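Local coordinates for flagellar hook associated protein type 3 FlgL (Legionella pneumophila subsp. pneumophila, PDB 5YTI), which probably serves as a structural component of the bacterial flagellum, as a hook-associated member of the flagellin family, at residues E197-S210 / S314-Q326. Sequence-based numbering, arbitrary orientation.
Sequences ETLTPNTGTASVSS and SVEKAATQTENNQ
Thr-322, on the long helix that runs to residue 374, supplies the polar link to the edge strand 207-213: its OG1 accepts a weak hydrogen bond from Val-208 N (3.4 Å, N-H...O angle 135°). With OG1 anti to its own carbonyl carbon (chi1 -59°), the hydroxyl meets the strand backbone while the methyl CG2 turns to Val-208. Beta-branching thus serves both needs, and Phe-286 and Ile-195 of the neighbouring sheet touch these same two side chains.

Van der Waals packing does the rest, mostly small groups against backbone. Ala-318 points its methyl at the loop leading into the strand, CB 3.4 Å from Thr-205 O; a methyl is small enough to let the helix lie beside the backbone there. Ser-207 CB meets Gln-321 CB at 3.8 Å, and the glutamine then bends its amide away. Toward residue 314, Val-315 CG1 lies by the carbonyls of Thr-203 and Gly-204. At the other end Asn-325 CB approaches Val-208 O, and Gln-326 NE2 packs on Ser-210 CA while OE1 accepts a bond from Ile-195 N.

Thr-205 OG1 bonds to Leu-279 N, and strand 272-277 pairs with 207-213, tying the segment into its own sheet. This sheet edge packs on the helix through small side chains, largely against backbone, with little directional bonding.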
# COMPACT_ATOMS: atom_id res chain seq x y z
N GLU A 197 5.97 -11.63 -16.53
CA GLU A 197 6.66 -11.85 -17.83
C GLU A 197 6.45 -10.62 -18.72
O GLU A 197 5.58 -9.81 -18.41
CB GLU A 197 6.12 -13.06 -18.56
CG GLU A 197 6.05 -14.32 -17.73
CD GLU A 197 6.65 -15.51 -18.44
OE1 GLU A 197 7.19 -16.40 -17.74
OE2 GLU A 197 6.62 -15.55 -19.69
N THR A 198 7.24 -10.48 -19.79
CA THR A 198 6.96 -9.46 -20.83
C THR A 198 5.92 -10.03 -21.77
O THR A 198 5.48 -11.16 -21.59
CB THR A 198 8.20 -9.09 -21.66
OG1 THR A 198 9.11 -10.20 -21.65
CG2 THR A 198 8.90 -7.83 -21.14
N LEU A 199 5.53 -9.25 -22.79
CA LEU A 199 4.69 -9.79 -23.89
C LEU A 199 5.35 -11.00 -24.61
O LEU A 199 4.63 -11.89 -25.07
CB LEU A 199 4.30 -8.68 -24.89
CG LEU A 199 3.36 -7.54 -24.38
CD1 LEU A 199 3.41 -6.32 -25.31
CD2 LEU A 199 1.91 -7.98 -24.16
N THR A 200 6.70 -11.03 -24.66
CA THR A 200 7.51 -12.19 -25.12
C THR A 200 7.43 -13.41 -24.20
O THR A 200 8.09 -13.46 -23.14
CB THR A 200 9.01 -11.80 -25.19
OG1 THR A 200 9.24 -10.99 -26.35
CG2 THR A 200 9.99 -13.05 -25.19
N PRO A 201 6.63 -14.43 -24.60
CA PRO A 201 6.64 -15.57 -23.70
C PRO A 201 8.05 -16.07 -23.60
O PRO A 201 8.87 -15.84 -24.49
CB PRO A 201 5.73 -16.60 -24.40
CG PRO A 201 4.92 -15.81 -25.37
CD PRO A 201 5.82 -14.68 -25.80
N ASN A 202 8.34 -16.73 -22.50
CA ASN A 202 9.65 -17.29 -22.34
C ASN A 202 9.68 -18.70 -22.92
O ASN A 202 8.67 -19.40 -22.95
CB ASN A 202 10.08 -17.22 -20.87
CG ASN A 202 10.30 -15.79 -20.39
OD1 ASN A 202 10.61 -14.89 -21.18
ND2 ASN A 202 10.13 -15.59 -19.10
N THR A 203 10.85 -19.07 -23.43
CA THR A 203 11.05 -20.35 -24.05
C THR A 203 11.70 -21.33 -23.07
O THR A 203 11.50 -22.55 -23.20
CB THR A 203 11.90 -20.19 -25.33
OG1 THR A 203 13.25 -19.96 -24.99
CG2 THR A 203 11.39 -19.01 -26.18
N GLY A 204 12.42 -20.78 -22.08
CA GLY A 204 13.17 -21.55 -21.07
C GLY A 204 12.42 -21.85 -19.77
O GLY A 204 11.20 -21.75 -19.74
N THR A 205 13.13 -22.26 -18.71
CA THR A 205 12.46 -22.68 -17.45
C THR A 205 12.75 -21.76 -16.26
O THR A 205 12.67 -22.15 -15.09
CB THR A 205 12.80 -24.14 -17.07
OG1 THR A 205 14.22 -24.32 -17.00
CG2 THR A 205 12.20 -25.07 -18.08
N ALA A 206 13.05 -20.52 -16.56
CA ALA A 206 13.42 -19.56 -15.55
C ALA A 206 12.24 -19.11 -14.70
O ALA A 206 11.15 -18.87 -15.22
CB ALA A 206 14.04 -18.35 -16.24
N SER A 207 12.47 -18.97 -13.39
CA SER A 207 11.47 -18.41 -12.46
C SER A 207 12.15 -17.40 -11.55
O SER A 207 13.37 -17.43 -11.40
CB SER A 207 10.81 -19.54 -11.64
OG SER A 207 11.40 -20.82 -11.92
N VAL A 208 11.39 -16.50 -10.93
CA VAL A 208 11.99 -15.44 -10.10
C VAL A 208 11.32 -15.27 -8.73
O VAL A 208 10.09 -15.25 -8.64
CB VAL A 208 11.94 -14.06 -10.81
CG1 VAL A 208 12.88 -13.07 -10.13
CG2 VAL A 208 12.30 -14.17 -12.29
N SER A 209 12.12 -15.12 -7.69
CA SER A 209 11.59 -14.95 -6.34
C SER A 209 10.85 -13.61 -6.27
O SER A 209 10.88 -12.85 -7.21
CB SER A 209 12.73 -15.02 -5.31
OG SER A 209 13.47 -13.81 -5.28
N SER A 210 10.15 -13.33 -5.17
CA SER A 210 9.51 -12.03 -4.99
C SER A 210 10.57 -10.97 -4.65
O SER A 210 10.36 -9.75 -4.89
CB SER A 210 8.40 -12.07 -3.92
OG SER A 210 8.83 -12.59 -2.66
N SER A 314 7.30 -29.22 -17.93
CA SER A 314 8.30 -28.38 -17.24
C SER A 314 8.36 -26.92 -17.66
O SER A 314 8.73 -26.06 -16.86
CB SER A 314 9.69 -28.93 -17.46
OG SER A 314 9.92 -30.04 -16.62
N VAL A 315 8.06 -26.66 -18.93
CA VAL A 315 8.14 -25.29 -19.47
C VAL A 315 6.90 -24.48 -19.09
O VAL A 315 7.00 -23.30 -18.78
CB VAL A 315 8.32 -25.28 -21.01
CG1 VAL A 315 9.05 -24.01 -21.42
CG2 VAL A 315 9.05 -26.53 -21.52
N GLU A 316 5.74 -25.12 -19.12
CA GLU A 316 4.51 -24.51 -18.63
C GLU A 316 4.59 -24.28 -17.10
O GLU A 316 4.13 -23.25 -16.60
CB GLU A 316 3.30 -25.40 -18.98
CG GLU A 316 3.08 -25.69 -20.47
CD GLU A 316 2.34 -27.01 -20.70
OE1 GLU A 316 2.44 -27.91 -19.84
OE2 GLU A 316 1.66 -27.16 -21.74
N LYS A 317 5.18 -25.23 -16.37
CA LYS A 317 5.31 -25.13 -14.90
C LYS A 317 6.24 -24.05 -14.36
O LYS A 317 6.26 -23.78 -13.17
CB LYS A 317 5.80 -26.47 -14.32
CG LYS A 317 4.79 -27.59 -14.42
CD LYS A 317 5.23 -28.82 -13.63
CE LYS A 317 4.26 -29.96 -13.86
NZ LYS A 317 4.12 -30.82 -12.65
N ALA A 318 7.06 -23.46 -15.21
CA ALA A 318 7.97 -22.43 -14.74
C ALA A 318 7.37 -21.06 -14.97
O ALA A 318 7.78 -20.08 -14.35
CB ALA A 318 9.31 -22.55 -15.43
N ALA A 319 6.41 -20.99 -15.89
CA ALA A 319 5.72 -19.72 -16.16
C ALA A 319 4.65 -19.50 -15.10
O ALA A 319 4.09 -18.42 -14.99
CB ALA A 319 5.11 -19.71 -17.57
N THR A 320 4.40 -20.55 -14.33
CA THR A 320 3.57 -20.51 -13.14
C THR A 320 4.29 -19.93 -11.94
O THR A 320 3.69 -19.14 -11.20
CB THR A 320 3.19 -21.94 -12.76
OG1 THR A 320 2.25 -22.42 -13.71
CG2 THR A 320 2.58 -22.03 -11.39
N GLN A 321 5.56 -20.34 -11.74
CA GLN A 321 6.24 -20.10 -10.47
C GLN A 321 6.49 -18.62 -10.28
O GLN A 321 6.19 -18.06 -9.23
CB GLN A 321 7.53 -20.90 -10.35
CG GLN A 321 8.02 -21.11 -8.91
CD GLN A 321 7.17 -22.11 -8.12
OE1 GLN A 321 5.94 -21.93 -7.98
NE2 GLN A 321 7.81 -23.17 -7.61
N THR A 322 7.01 -17.95 -11.29
CA THR A 322 7.30 -16.54 -11.12
C THR A 322 6.13 -15.75 -10.53
O THR A 322 6.32 -14.88 -9.66
CB THR A 322 7.64 -15.92 -12.46
OG1 THR A 322 8.77 -16.59 -13.02
CG2 THR A 322 7.93 -14.44 -12.25
N GLU A 323 4.95 -16.06 -11.06
CA GLU A 323 3.71 -15.46 -10.64
C GLU A 323 3.20 -16.09 -9.33
O GLU A 323 2.60 -15.40 -8.54
CB GLU A 323 2.67 -15.56 -11.78
CG GLU A 323 1.19 -15.44 -11.40
CD GLU A 323 0.55 -14.04 -11.55
OE1 GLU A 323 1.28 -13.02 -11.65
OE2 GLU A 323 -0.73 -13.96 -11.55
N ASN A 324 3.42 -17.38 -9.09
CA ASN A 324 3.05 -17.96 -7.79
C ASN A 324 3.71 -17.18 -6.67
O ASN A 324 3.02 -16.75 -5.74
CB ASN A 324 3.50 -19.42 -7.64
CG ASN A 324 2.55 -20.42 -8.27
OD1 ASN A 324 1.34 -20.19 -8.44
ND2 ASN A 324 3.11 -21.58 -8.59
N ASN A 325 5.04 -17.01 -6.74
CA ASN A 325 5.80 -16.26 -5.74
C ASN A 325 5.24 -14.88 -5.47
O ASN A 325 5.28 -14.38 -4.32
CB ASN A 325 7.23 -16.04 -6.20
CG ASN A 325 8.09 -17.23 -5.97
OD1 ASN A 325 7.76 -18.29 -6.47
ND2 ASN A 325 9.18 -17.07 -5.19
N GLN A 326 4.75 -14.25 -6.53
CA GLN A 326 4.18 -12.91 -6.40
C GLN A 326 2.88 -12.99 -5.65
O GLN A 326 2.64 -12.24 -4.71
CB GLN A 326 3.97 -12.23 -7.78
CG GLN A 326 5.28 -11.91 -8.49
CD GLN A 326 5.81 -10.55 -8.15
OE1 GLN A 326 5.10 -9.57 -8.35
NE2 GLN A 326 7.06 -10.46 -7.66